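Local coordinates for flavodoxin (Bacillus cereus, PDB 6GAQ), which carries flavin mononucleotide and probably serves as a low-potential electron donor to a number of redox enzymes, at residues A[10-15]-A[39-44]; A[27-32]-A[145-150]; A[80-85]-A[113-118]. All blocks are in the same frame, centred on the assembly; numbering follows the deposited sequence.

The three contacts sample the flavodoxin alpha/beta sandwich, a parallel sheet of order 2-1-3-4-5 with helices on both faces. Interaction 1 lies in the sheet itself, pairing edge strand 40-44 with strand 11-16. Interaction 2 packs helix 21-35, the connection between those strands, against helix 137-152; its centre is about 12 Å from that of interaction 1, and the two touch through Ile11 and Phe150. Interaction 3 joins residues 80-85 to 113-118, its centre about 17 Å from that of interaction 1, without touching, and about 23 Å from that of interaction 2, across the chain's centre. Along the chain, interactions 1 and 2 interleave, whereas 3 follows 1 and falls between the segments of 2. Interaction 2 brings the last helix against the first.

Interaction 1 of 3, residues A[10-15]-A[39-44]; sequences KILIAY and EVVLQE
Ile13 and Leu42 lie side by side on one face of the sheet, as partners in a parallel pairing of strands 11-15 and 40-44, whose axes approach to 4.7 Å at 19°. Five backbone hydrogen bonds set the register. The shortest runs from Ile13 N to Val41 O (2.8 Å), and the straightest from Gln43 N to Ile13 O, with an N-H...O angle of 176°. Among the apolar side chains the tightest contacts are those of Ile13: CD1 lies 3.7 Å from Val40 CG1, while CG2, anti to the backbone N, meets Leu42 CD1 at 3.8 Å. At the C-terminal end, Tyr15 has a chi1 of 71°, which sets CG between backbone N and carbonyl carbon and brings the ring back toward the neighbouring strand. Its CD2 comes within 3.2 Å of Gln43 O, and CE2 lies 4.0 Å from Leu42 CG.

The looser side carries Leu12 and Val41, whose nearest methyls, Leu12 CD1 and Val41 CG1, are 4.5 Å apart. Glu39 and Glu44, at the two ends, are exposed; Glu39 OE1 bonds to Ala9 N. Strand 11-16 also pairs with strand 58-63, while helix 21-35 crosses over in this beta-alpha-beta unit, its Leu33 and Asp27 touching Val40 and Leu42.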
ATOM      1  N   LYS A  10       9.927 -11.803  -2.468  1.00 55.18           N
ATOM      2  CA  LYS A  10       8.644 -11.963  -3.141  1.00 45.34           C
ATOM      3  C   LYS A  10       7.781 -10.709  -3.064  1.00 47.19           C
ATOM      4  O   LYS A  10       7.719  -9.938  -4.026  1.00 59.69           O
ATOM      5  CB  LYS A  10       7.884 -13.154  -2.560  1.00 40.88           C
ATOM      6  CG  LYS A  10       7.171 -13.965  -3.617  1.00 34.06           C
ATOM      7  CD  LYS A  10       6.704 -15.296  -3.083  1.00 32.93           C
ATOM      8  CE  LYS A  10       6.125 -16.127  -4.204  1.00 36.26           C
ATOM      9  NZ  LYS A  10       5.339 -15.292  -5.155  1.00 47.50           N
ATOM     10  N   ILE A  11       7.097 -10.504  -1.941  1.00 35.00           N
ATOM     11  CA  ILE A  11       6.139  -9.416  -1.789  1.00 49.34           C
ATOM     12  C   ILE A  11       6.667  -8.423  -0.764  1.00 31.19           C
ATOM     13  O   ILE A  11       7.156  -8.814   0.303  1.00 36.95           O
ATOM     14  CB  ILE A  11       4.747  -9.940  -1.384  1.00 48.82           C
ATOM     15  CG1 ILE A  11       4.203 -10.882  -2.460  1.00 48.42           C
ATOM     16  CG2 ILE A  11       3.782  -8.784  -1.165  1.00 30.91           C
ATOM     17  CD1 ILE A  11       2.784 -11.346  -2.210  1.00 38.03           C
ATOM     18  N   LEU A  12       6.567  -7.137  -1.092  1.00 31.63           N
ATOM     19  CA  LEU A  12       7.008  -6.058  -0.220  1.00 36.64           C
ATOM     20  C   LEU A  12       5.820  -5.188   0.164  1.00 41.69           C
ATOM     21  O   LEU A  12       4.995  -4.835  -0.687  1.00 40.13           O
ATOM     22  CB  LEU A  12       8.083  -5.203  -0.901  1.00 29.71           C
ATOM     23  CG  LEU A  12       8.187  -3.737  -0.473  1.00 33.07           C
ATOM     24  CD1 LEU A  12       8.830  -3.613   0.902  1.00 38.74           C
ATOM     25  CD2 LEU A  12       8.958  -2.929  -1.504  1.00 34.22           C
ATOM     26  N   ILE A  13       5.739  -4.845   1.446  1.00 27.33           N
ATOM     27  CA  ILE A  13       4.709  -3.953   1.966  1.00 32.28           C
ATOM     28  C   ILE A  13       5.421  -2.710   2.486  1.00 36.98           C
ATOM     29  O   ILE A  13       6.010  -2.729   3.573  1.00 44.60           O
ATOM     30  CB  ILE A  13       3.865  -4.611   3.063  1.00 34.37           C
ATOM     31  CG1 ILE A  13       3.186  -5.874   2.530  1.00 33.71           C
ATOM     32  CG2 ILE A  13       2.825  -3.635   3.591  1.00 26.07           C
ATOM     33  CD1 ILE A  13       2.466  -6.669   3.592  1.00 28.24           C
ATOM     34  N   ALA A  14       5.376  -1.631   1.711  1.00 36.13           N
ATOM     35  CA  ALA A  14       5.939  -0.347   2.109  1.00 33.67           C
ATOM     36  C   ALA A  14       4.798   0.577   2.512  1.00 26.87           C
ATOM     37  O   ALA A  14       3.896   0.840   1.709  1.00 39.25           O
ATOM     38  CB  ALA A  14       6.763   0.269   0.978  1.00 23.27           C
ATOM     39  N   TYR A  15       4.832   1.064   3.751  1.00 25.68           N
ATOM     40  CA  TYR A  15       3.729   1.836   4.299  1.00 36.59           C
ATOM     41  C   TYR A  15       4.231   3.134   4.917  1.00 30.04           C
ATOM     42  O   TYR A  15       5.352   3.211   5.427  1.00 34.26           O
ATOM     43  CB  TYR A  15       2.943   1.029   5.349  1.00 33.12           C
ATOM     44  CG  TYR A  15       3.682   0.802   6.651  1.00 29.84           C
ATOM     45  CD1 TYR A  15       3.532   1.676   7.721  1.00 40.37           C
ATOM     46  CD2 TYR A  15       4.521  -0.293   6.813  1.00 30.65           C
ATOM     47  CE1 TYR A  15       4.204   1.471   8.912  1.00 32.27           C
ATOM     48  CE2 TYR A  15       5.196  -0.507   8.000  1.00 26.18           C
ATOM     49  CZ  TYR A  15       5.034   0.378   9.047  1.00 35.65           C
ATOM     50  OH  TYR A  15       5.702   0.170  10.231  1.00 38.86           O
ATOM     51  N   GLU A  39       7.145 -14.741   0.767  1.00 54.74           N
ATOM     52  CA  GLU A  39       8.184 -14.036   1.512  1.00 42.49           C
ATOM     53  C   GLU A  39       7.781 -12.568   1.602  1.00 38.42           C
ATOM     54  O   GLU A  39       7.856 -11.837   0.609  1.00 44.31           O
ATOM     55  CB  GLU A  39       9.541 -14.203   0.833  1.00 55.33           C
ATOM     56  CG  GLU A  39      10.644 -14.701   1.752  1.00 69.55           C
ATOM     57  CD  GLU A  39      11.924 -15.010   1.003  1.00 89.27           C
ATOM     58  OE1 GLU A  39      11.899 -15.006  -0.245  1.00 70.14           O
ATOM     59  OE2 GLU A  39      12.956 -15.256   1.664  1.00 89.90           O
ATOM     60  N   VAL A  40       7.360 -12.140   2.787  1.00 26.22           N
ATOM     61  CA  VAL A  40       6.705 -10.850   2.976  1.00 44.95           C
ATOM     62  C   VAL A  40       7.606  -9.965   3.826  1.00 34.72           C
ATOM     63  O   VAL A  40       7.818 -10.235   5.015  1.00 42.21           O
ATOM     64  CB  VAL A  40       5.321 -11.009   3.618  1.00 36.17           C
ATOM     65  CG1 VAL A  40       4.571  -9.688   3.607  1.00 29.70           C
ATOM     66  CG2 VAL A  40       4.532 -12.090   2.897  1.00  9.80           C
ATOM     67  N   VAL A  41       8.124  -8.895   3.223  1.00 31.83           N
ATOM     68  CA  VAL A  41       8.939  -7.900   3.913  1.00 35.90           C
ATOM     69  C   VAL A  41       8.071  -6.689   4.219  1.00 39.74           C
ATOM     70  O   VAL A  41       7.272  -6.252   3.380  1.00 42.95           O
ATOM     71  CB  VAL A  41      10.170  -7.508   3.070  1.00 45.35           C
ATOM     72  CG1 VAL A  41      10.938  -6.368   3.729  1.00 24.38           C
ATOM     73  CG2 VAL A  41      11.075  -8.712   2.861  1.00 29.53           C
ATOM     74  N   LEU A  42       8.221  -6.145   5.426  1.00 31.44           N
ATOM     75  CA  LEU A  42       7.417  -5.029   5.910  1.00 32.74           C
ATOM     76  C   LEU A  42       8.341  -3.858   6.213  1.00 47.75           C
ATOM     77  O   LEU A  42       9.198  -3.955   7.097  1.00 47.12           O
ATOM     78  CB  LEU A  42       6.628  -5.440   7.157  1.00 39.41           C
ATOM     79  CG  LEU A  42       5.555  -4.507   7.716  1.00 46.03           C
ATOM     80  CD1 LEU A  42       4.268  -4.627   6.916  1.00 34.41           C
ATOM     81  CD2 LEU A  42       5.308  -4.823   9.183  1.00 43.94           C
ATOM     82  N   GLN A  43       8.165  -2.754   5.486  1.00 43.82           N
ATOM     83  CA  GLN A  43       9.062  -1.612   5.596  1.00 51.08           C
ATOM     84  C   GLN A  43       8.272  -0.312   5.595  1.00 46.41           C
ATOM     85  O   GLN A  43       7.171  -0.234   5.045  1.00 47.41           O
ATOM     86  CB  GLN A  43      10.079  -1.581   4.445  1.00 50.93           C
ATOM     87  CG  GLN A  43      11.196  -2.600   4.556  1.00 64.58           C
ATOM     88  CD  GLN A  43      12.312  -2.346   3.560  1.00 69.20           C
ATOM     89  OE1 GLN A  43      12.249  -1.408   2.766  1.00 52.49           O
ATOM     90  NE2 GLN A  43      13.340  -3.184   3.598  1.00 81.31           N
ATOM     91  N   GLU A  44       8.851   0.710   6.220  1.00 39.59           N
ATOM     92  CA  GLU A  44       8.355   2.069   6.073  1.00 42.46           C
ATOM     93  C   GLU A  44       8.922   2.685   4.800  1.00 45.40           C
ATOM     94  O   GLU A  44      10.062   2.415   4.409  1.00 47.34           O
ATOM     95  CB  GLU A  44       8.734   2.922   7.286  1.00 33.35           C
ATOM     96  CG  GLU A  44       8.587   2.213   8.627  1.00 30.79           C
ATOM     97  CD  GLU A  44       8.769   3.151   9.808  1.00 45.91           C
ATOM     98  OE1 GLU A  44       8.692   4.382   9.611  1.00 43.53           O
ATOM     99  OE2 GLU A  44       8.992   2.657  10.935  1.00 50.36           O
TER

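Interaction 2 of 3, residues A[27-32]-A[145-150]; sequences DLIKVS and NFAIAF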
ATOM      1  N   ASP A  27       0.172  -4.618   9.014  1.00 31.00           N
ATOM      2  CA  ASP A  27       0.414  -5.825   9.799  1.00 28.95           C
ATOM      3  C   ASP A  27      -0.594  -6.917   9.460  1.00 26.71           C
ATOM      4  O   ASP A  27      -0.230  -8.095   9.356  1.00 32.27           O
ATOM      5  CB  ASP A  27       0.368  -5.498  11.291  1.00 34.01           C
ATOM      6  CG  ASP A  27       1.526  -4.625  11.732  1.00 36.11           C
ATOM      7  OD1 ASP A  27       2.578  -4.649  11.060  1.00 32.84           O
ATOM      8  OD2 ASP A  27       1.386  -3.916  12.752  1.00 34.11           O
ATOM      9  N   LEU A  28      -1.865  -6.546   9.285  1.00 35.51           N
ATOM     10  CA  LEU A  28      -2.885  -7.536   8.957  1.00 25.78           C
ATOM     11  C   LEU A  28      -2.631  -8.157   7.589  1.00 23.95           C
ATOM     12  O   LEU A  28      -2.764  -9.374   7.417  1.00 26.15           O
ATOM     13  CB  LEU A  28      -4.273  -6.897   9.009  1.00 29.78           C
ATOM     14  CG  LEU A  28      -4.804  -6.502  10.389  1.00 23.02           C
ATOM     15  CD1 LEU A  28      -5.965  -5.531  10.258  1.00 28.43           C
ATOM     16  CD2 LEU A  28      -5.222  -7.732  11.179  1.00 34.87           C
ATOM     17  N   ILE A  29      -2.257  -7.338   6.603  1.00 25.58           N
ATOM     18  CA  ILE A  29      -2.028  -7.853   5.257  1.00 29.11           C
ATOM     19  C   ILE A  29      -0.840  -8.809   5.240  1.00 33.65           C
ATOM     20  O   ILE A  29      -0.871  -9.845   4.566  1.00 32.90           O
ATOM     21  CB  ILE A  29      -1.835  -6.688   4.269  1.00 37.16           C
ATOM     22  CG1 ILE A  29      -3.095  -5.822   4.218  1.00 26.58           C
ATOM     23  CG2 ILE A  29      -1.490  -7.209   2.882  1.00 20.42           C
ATOM     24  CD1 ILE A  29      -2.883  -4.477   3.564  1.00 41.20           C
ATOM     25  N   LYS A  30       0.221  -8.480   5.983  1.00 35.93           N
ATOM     26  CA  LYS A  30       1.401  -9.340   6.012  1.00 33.19           C
ATOM     27  C   LYS A  30       1.073 -10.715   6.578  1.00 36.14           C
ATOM     28  O   LYS A  30       1.529 -11.737   6.050  1.00 35.49           O
ATOM     29  CB  LYS A  30       2.513  -8.682   6.829  1.00 28.94           C
ATOM     30  CG  LYS A  30       3.558  -9.662   7.340  1.00 30.16           C
ATOM     31  CD  LYS A  30       4.708  -8.953   8.032  1.00 54.27           C
ATOM     32  CE  LYS A  30       5.712  -9.956   8.575  1.00 40.50           C
ATOM     33  NZ  LYS A  30       6.088 -10.961   7.542  1.00 51.19           N
ATOM     34  N   VAL A  31       0.282 -10.760   7.651  1.00 27.90           N
ATOM     35  CA  VAL A  31      -0.041 -12.032   8.291  1.00 26.65           C
ATOM     36  C   VAL A  31      -0.825 -12.928   7.338  1.00 35.11           C
ATOM     37  O   VAL A  31      -0.574 -14.137   7.253  1.00 30.93           O
ATOM     38  CB  VAL A  31      -0.803 -11.782   9.606  1.00 24.44           C
ATOM     39  CG1 VAL A  31      -1.484 -13.045  10.074  1.00 28.60           C
ATOM     40  CG2 VAL A  31       0.149 -11.264  10.674  1.00 29.49           C
ATOM     41  N   SER A  32      -1.778 -12.352   6.601  1.00 40.70           N
ATOM     42  CA  SER A  32      -2.492 -13.122   5.585  1.00 32.61           C
ATOM     43  C   SER A  32      -1.536 -13.617   4.510  1.00 37.56           C
ATOM     44  O   SER A  32      -1.572 -14.789   4.118  1.00 39.45           O
ATOM     45  CB  SER A  32      -3.600 -12.276   4.959  1.00 36.17           C
ATOM     46  OG  SER A  32      -4.093 -12.880   3.775  1.00 46.90           O
ATOM     47  N   ASN A 145      -9.964  -9.869   3.130  1.00 32.06           N
ATOM     48  CA  ASN A 145     -10.372 -10.125   1.751  1.00 37.04           C
ATOM     49  C   ASN A 145      -9.394  -9.505   0.760  1.00 41.62           C
ATOM     50  O   ASN A 145      -9.084 -10.107  -0.274  1.00 35.80           O
ATOM     51  CB  ASN A 145     -11.784  -9.591   1.511  1.00 38.08           C
ATOM     52  CG  ASN A 145     -12.823 -10.284   2.368  1.00 46.36           C
ATOM     53  OD1 ASN A 145     -12.636 -11.426   2.789  1.00 52.75           O
ATOM     54  ND2 ASN A 145     -13.926  -9.595   2.633  1.00 44.21           N
ATOM     55  N   PHE A 146      -8.899  -8.301   1.061  1.00 27.23           N
ATOM     56  CA  PHE A 146      -7.971  -7.627   0.158  1.00 29.30           C
ATOM     57  C   PHE A 146      -6.678  -8.419   0.007  1.00 35.60           C
ATOM     58  O   PHE A 146      -6.196  -8.634  -1.111  1.00 34.80           O
ATOM     59  CB  PHE A 146      -7.687  -6.213   0.672  1.00 36.91           C
ATOM     60  CG  PHE A 146      -6.736  -5.431  -0.190  1.00 32.31           C
ATOM     61  CD1 PHE A 146      -7.194  -4.735  -1.296  1.00 40.53           C
ATOM     62  CD2 PHE A 146      -5.385  -5.383   0.113  1.00 49.20           C
ATOM     63  CE1 PHE A 146      -6.321  -4.011  -2.089  1.00 44.39           C
ATOM     64  CE2 PHE A 146      -4.507  -4.664  -0.676  1.00 39.17           C
ATOM     65  CZ  PHE A 146      -4.977  -3.976  -1.779  1.00 44.82           C
ATOM     66  N   ALA A 147      -6.105  -8.866   1.127  1.00 37.73           N
ATOM     67  CA  ALA A 147      -4.830  -9.572   1.075  1.00 35.41           C
ATOM     68  C   ALA A 147      -4.960 -10.937   0.410  1.00 33.84           C
ATOM     69  O   ALA A 147      -4.031 -11.382  -0.272  1.00 39.03           O
ATOM     70  CB  ALA A 147      -4.256  -9.721   2.483  1.00 27.97           C
ATOM     71  N   ILE A 148      -6.096 -11.612   0.593  1.00 24.25           N
ATOM     72  CA  ILE A 148      -6.276 -12.932  -0.004  1.00 30.77           C
ATOM     73  C   ILE A 148      -6.419 -12.820  -1.517  1.00 37.60           C
ATOM     74  O   ILE A 148      -5.850 -13.622  -2.267  1.00 38.81           O
ATOM     75  CB  ILE A 148      -7.483 -13.644   0.635  1.00 34.49           C
ATOM     76  CG1 ILE A 148      -7.125 -14.137   2.039  1.00 42.14           C
ATOM     77  CG2 ILE A 148      -7.945 -14.806  -0.232  1.00 23.59           C
ATOM     78  CD1 ILE A 148      -8.317 -14.599   2.847  1.00 37.85           C
ATOM     79  N   ALA A 149      -7.173 -11.824  -1.989  1.00 37.20           N
ATOM     80  CA  ALA A 149      -7.319 -11.628  -3.429  1.00 40.11           C
ATOM     81  C   ALA A 149      -5.980 -11.299  -4.078  1.00 48.98           C
ATOM     82  O   ALA A 149      -5.706 -11.726  -5.206  1.00 43.90           O
ATOM     83  CB  ALA A 149      -8.337 -10.524  -3.710  1.00 27.56           C
ATOM     84  N   PHE A 150      -5.134 -10.538  -3.379  1.00 39.17           N
ATOM     85  CA  PHE A 150      -3.791 -10.274  -3.882  1.00 42.68           C
ATOM     86  C   PHE A 150      -2.979 -11.559  -3.968  1.00 38.43           C
ATOM     87  O   PHE A 150      -2.232 -11.769  -4.931  1.00 49.38           O
ATOM     88  CB  PHE A 150      -3.090  -9.253  -2.987  1.00 31.69           C
ATOM     89  CG  PHE A 150      -1.789  -8.748  -3.542  1.00 41.32           C
ATOM     90  CD1 PHE A 150      -1.769  -7.732  -4.483  1.00 44.94           C
ATOM     91  CD2 PHE A 150      -0.584  -9.283  -3.116  1.00 49.97           C
ATOM     92  CE1 PHE A 150      -0.572  -7.262  -4.993  1.00 41.14           C
ATOM     93  CE2 PHE A 150       0.615  -8.816  -3.620  1.00 49.35           C
ATOM     94  CZ  PHE A 150       0.621  -7.804  -4.560  1.00 46.45           C
TER
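Apolar contacts between Ile29 and helix 145-150 make up the inner part of this interface. The two branches of Ile29 divide the work: CG2, anti to the backbone N with CG1 at chi1 -62°, meets Ala147 CB at 3.8 Å, whereas CD1 reaches obliquely toward the Phe146 ring, 4.4 Å from its CD2. The CA atoms of Ile29 and Ala147 are only 5.3 Å apart, and the small methyl of Ala147 is consistent with so close an approach; the segment axes come within 8.8 Å at a crossing angle of -42°.

These are two helices on the same face of the flavodoxin sheet: helix 21-35 is the first crossover of the chain and helix 137-152 the last helix. Beneath them, Ile29 also packs on Phe95 and Ile13, and Phe146 on Ala93 and Leu128, which seats the pair on strands 11-16, 91-98 and 122-131.

Contacts between a polar side chain and carbon belong to Ser32, one turn along from Ile29. With OG anti to the backbone N (chi1 166°), the hydroxyl is directed at the other helix, where OG lies 3.4 Å from Ala147 CB and 3.7 Å from Ile148 CG1. Ser32 CB adds a contact with Ala147 CB at 3.6 Å.

No hydrogen bond links the two segments. Hydrogen bonds instead tie each helix to a strand of the sheet, from Gln125 NE2 to Phe146 O and from Lys30 NZ to Val40 O.

Interaction 3 of 3, residues A[80-85]-A[113-118]; sequences DDLENI and EERLVE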
ATOM      1  N   ASP A  80       7.523  10.848  -5.470  1.00 44.59           N
ATOM      2  CA  ASP A  80       8.364  11.458  -6.493  1.00 58.85           C
ATOM      3  C   ASP A  80       9.592  10.603  -6.781  1.00 47.55           C
ATOM      4  O   ASP A  80      10.086  10.588  -7.915  1.00 51.80           O
ATOM      5  CB  ASP A  80       8.787  12.865  -6.064  1.00 46.91           C
ATOM      6  CG  ASP A  80       7.646  13.863  -6.120  1.00 77.03           C
ATOM      7  OD1 ASP A  80       6.562  13.508  -6.629  1.00 62.26           O
ATOM      8  OD2 ASP A  80       7.836  15.007  -5.655  1.00 63.05           O
ATOM      9  N   ASP A  81      10.091   9.885  -5.771  1.00 55.85           N
ATOM     10  CA  ASP A  81      11.250   9.018  -5.953  1.00 43.41           C
ATOM     11  C   ASP A  81      10.983   7.896  -6.945  1.00 42.82           C
ATOM     12  O   ASP A  81      11.929   7.381  -7.552  1.00 51.61           O
ATOM     13  CB  ASP A  81      11.674   8.428  -4.606  1.00 53.81           C
ATOM     14  CG  ASP A  81      13.102   7.929  -4.608  1.00 55.59           C
ATOM     15  OD1 ASP A  81      13.811   8.147  -5.613  1.00 73.37           O
ATOM     16  OD2 ASP A  81      13.517   7.319  -3.600  1.00 73.60           O
ATOM     17  N   LEU A  82       9.722   7.504  -7.125  1.00 62.55           N
ATOM     18  CA  LEU A  82       9.394   6.435  -8.059  1.00 62.84           C
ATOM     19  C   LEU A  82       9.581   6.845  -9.512  1.00 65.12           C
ATOM     20  O   LEU A  82       9.565   5.973 -10.384  1.00 53.43           O
ATOM     21  CB  LEU A  82       7.952   5.971  -7.837  1.00 49.59           C
ATOM     22  CG  LEU A  82       7.672   5.180  -6.556  1.00 50.12           C
ATOM     23  CD1 LEU A  82       6.220   5.332  -6.130  1.00 34.34           C
ATOM     24  CD2 LEU A  82       8.017   3.714  -6.739  1.00 44.55           C
ATOM     25  N   GLU A  83       9.789   8.137  -9.785  1.00 55.05           N
ATOM     26  CA  GLU A  83       9.760   8.652 -11.152  1.00 63.55           C
ATOM     27  C   GLU A  83      10.764   7.962 -12.070  1.00 62.73           C
ATOM     28  O   GLU A  83      10.562   7.925 -13.289  1.00 71.46           O
ATOM     29  CB  GLU A  83      10.015  10.164 -11.133  1.00 70.69           C
ATOM     30  CG  GLU A  83       9.978  10.853 -12.494  1.00 68.70           C
ATOM     31  CD  GLU A  83       8.607  10.814 -13.138  1.00 85.46           C
ATOM     32  OE1 GLU A  83       7.600  10.825 -12.400  1.00 75.44           O
ATOM     33  OE2 GLU A  83       8.536  10.773 -14.386  1.00 80.90           O
ATOM     34  N   ASN A  84      11.831   7.393 -11.514  1.00 61.69           N
ATOM     35  CA  ASN A  84      12.959   6.917 -12.306  1.00 73.14           C
ATOM     36  C   ASN A  84      13.190   5.417 -12.157  1.00 54.01           C
ATOM     37  O   ASN A  84      14.331   4.962 -12.056  1.00 50.38           O
ATOM     38  CB  ASN A  84      14.232   7.674 -11.939  1.00 66.00           C
ATOM     39  CG  ASN A  84      14.341   9.008 -12.645  1.00 96.09           C
ATOM     40  OD1 ASN A  84      13.433   9.422 -13.366  1.00 83.29           O
ATOM     41  ND2 ASN A  84      15.466   9.687 -12.450  1.00 67.75           N
ATOM     42  N   ILE A  85      12.123   4.619 -12.155  1.00 54.14           N
ATOM     43  CA  ILE A  85      12.257   3.165 -12.131  1.00 50.51           C
ATOM     44  C   ILE A  85      11.176   2.542 -13.001  1.00 44.55           C
ATOM     45  O   ILE A  85      10.048   3.043 -13.072  1.00 60.19           O
ATOM     46  CB  ILE A  85      12.192   2.587 -10.700  1.00 55.57           C
ATOM     47  CG1 ILE A  85      11.034   3.194  -9.910  1.00 64.54           C
ATOM     48  CG2 ILE A  85      13.513   2.781  -9.974  1.00 65.66           C
ATOM     49  CD1 ILE A  85      10.556   2.304  -8.791  1.00 70.22           C
ATOM     50  N   GLU A 113      -1.849   4.615  -6.827  1.00 42.35           N
ATOM     51  CA  GLU A 113      -2.294   3.700  -7.871  1.00 42.02           C
ATOM     52  C   GLU A 113      -1.962   4.241  -9.255  1.00 40.78           C
ATOM     53  O   GLU A 113      -1.531   3.489 -10.136  1.00 34.55           O
ATOM     54  CB  GLU A 113      -3.793   3.438  -7.739  1.00 50.00           C
ATOM     55  CG  GLU A 113      -4.124   2.145  -7.017  1.00 53.43           C
ATOM     56  CD  GLU A 113      -5.604   1.992  -6.740  1.00 46.94           C
ATOM     57  OE1 GLU A 113      -5.983   1.949  -5.553  1.00 39.66           O
ATOM     58  OE2 GLU A 113      -6.389   1.914  -7.708  1.00 50.10           O
ATOM     59  N   GLU A 114      -2.154   5.546  -9.465  1.00 46.30           N
ATOM     60  CA  GLU A 114      -1.794   6.143 -10.747  1.00 44.81           C
ATOM     61  C   GLU A 114      -0.289   6.102 -10.969  1.00 45.26           C
ATOM     62  O   GLU A 114       0.172   5.800 -12.075  1.00 44.94           O
ATOM     63  CB  GLU A 114      -2.302   7.583 -10.820  1.00 34.29           C
ATOM     64  CG  GLU A 114      -3.812   7.722 -10.753  1.00 33.67           C
ATOM     65  CD  GLU A 114      -4.248   9.147 -10.477  1.00 53.39           C
ATOM     66  OE1 GLU A 114      -3.369  10.003 -10.239  1.00 65.25           O
ATOM     67  OE2 GLU A 114      -5.468   9.414 -10.499  1.00 75.50           O
ATOM     68  N   ARG A 115       0.491   6.397  -9.926  1.00 42.26           N
ATOM     69  CA  ARG A 115       1.942   6.423 -10.069  1.00 39.26           C
ATOM     70  C   ARG A 115       2.491   5.044 -10.411  1.00 40.21           C
ATOM     71  O   ARG A 115       3.353   4.914 -11.288  1.00 51.87           O
ATOM     72  CB  ARG A 115       2.584   6.960  -8.790  1.00 41.56           C
ATOM     73  CG  ARG A 115       4.083   6.717  -8.689  1.00 55.16           C
ATOM     74  CD  ARG A 115       4.849   7.452  -9.782  1.00 49.60           C
ATOM     75  NE  ARG A 115       5.160   8.829  -9.410  1.00 64.07           N
ATOM     76  CZ  ARG A 115       4.799   9.895 -10.121  1.00 69.78           C
ATOM     77  NH1 ARG A 115       4.113   9.744 -11.245  1.00 61.15           N
ATOM     78  NH2 ARG A 115       5.127  11.112  -9.707  1.00 76.65           N
ATOM     79  N   LEU A 116       2.003   4.001  -9.737  1.00 47.00           N
ATOM     80  CA  LEU A 116       2.480   2.651 -10.024  1.00 48.52           C
ATOM     81  C   LEU A 116       2.124   2.231 -11.445  1.00 45.37           C
ATOM     82  O   LEU A 116       2.940   1.617 -12.141  1.00 41.31           O
ATOM     83  CB  LEU A 116       1.909   1.663  -9.008  1.00 39.73           C
ATOM     84  CG  LEU A 116       2.444   1.793  -7.579  1.00 41.08           C
ATOM     85  CD1 LEU A 116       1.870   0.706  -6.683  1.00 43.16           C
ATOM     86  CD2 LEU A 116       3.965   1.754  -7.568  1.00 46.93           C
ATOM     87  N   VAL A 117       0.909   2.556 -11.893  1.00 35.60           N
ATOM     88  CA  VAL A 117       0.524   2.260 -13.270  1.00 45.18           C
ATOM     89  C   VAL A 117       1.319   3.125 -14.240  1.00 52.56           C
ATOM     90  O   VAL A 117       1.708   2.673 -15.325  1.00 42.75           O
ATOM     91  CB  VAL A 117      -0.994   2.444 -13.449  1.00 47.64           C
ATOM     92  CG1 VAL A 117      -1.385   2.308 -14.913  1.00 30.90           C
ATOM     93  CG2 VAL A 117      -1.751   1.433 -12.603  1.00 45.00           C
ATOM     94  N   GLU A 118       1.591   4.376 -13.859  1.00 45.91           N
ATOM     95  CA  GLU A 118       2.387   5.281 -14.682  1.00 49.58           C
ATOM     96  C   GLU A 118       3.804   4.774 -14.918  1.00 54.85           C
ATOM     97  O   GLU A 118       4.504   5.319 -15.778  1.00 59.37           O
ATOM     98  CB  GLU A 118       2.435   6.665 -14.026  1.00 47.23           C
ATOM     99  CG  GLU A 118       2.717   7.823 -14.970  1.00 59.43           C
ATOM    100  CD  GLU A 118       2.569   9.171 -14.290  1.00 80.19           C
ATOM    101  OE1 GLU A 118       2.176   9.200 -13.105  1.00 56.09           O
ATOM    102  OE2 GLU A 118       2.848  10.201 -14.938  1.00 96.83           O
TER
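Glu83 meets Arg115 over a face of the guanidinium instead of at its N-H edge. OE1 of Glu83 stands 3.5 Å above the plane, offset toward the rim, and the carboxylate and guanidinium planes are 87° apart. Glu83 OE1 to Arg115 NH2 measures 3.7 Å, a long salt bridge in which charges attract but no N-H points at the oxygen.

NE and NH1 of Arg115 have other partners. NH1 makes a short salt bridge to Glu118 OE1 at 2.7 Å, within the same segment, with Glu118 CD at the guanidinium edge and in its plane; NE bonds to His79 O, just before the other segment. Asp80 OD1 lies near the plane too, but at 4.2 Å from Arg115 NH2 it is beyond a salt bridge.

The aliphatic part of the arginine carries the packing. Bends at chi2 (64°) and chi3 (86°) fold the chain past Leu82, the two side chains running in opposite directions, so that Leu82 CD1 touches Arg115 CG at 3.6 Å. Deeper, Leu82 CD1 and Leu116 CD2 are 4.5 Å apart, and Leu116 continues onto Val92 and Val94 of strand 91-98.

The contact thus joins residues 80-85, at and after helix 73-81, to the region of helix 107-117 on one face of the sandwich, away from the flavin. With three carboxylates around one guanidinium, Arg115 probably offsets local negative charge, while its directional bonds to Glu118 and His79 would limit rotation of the group.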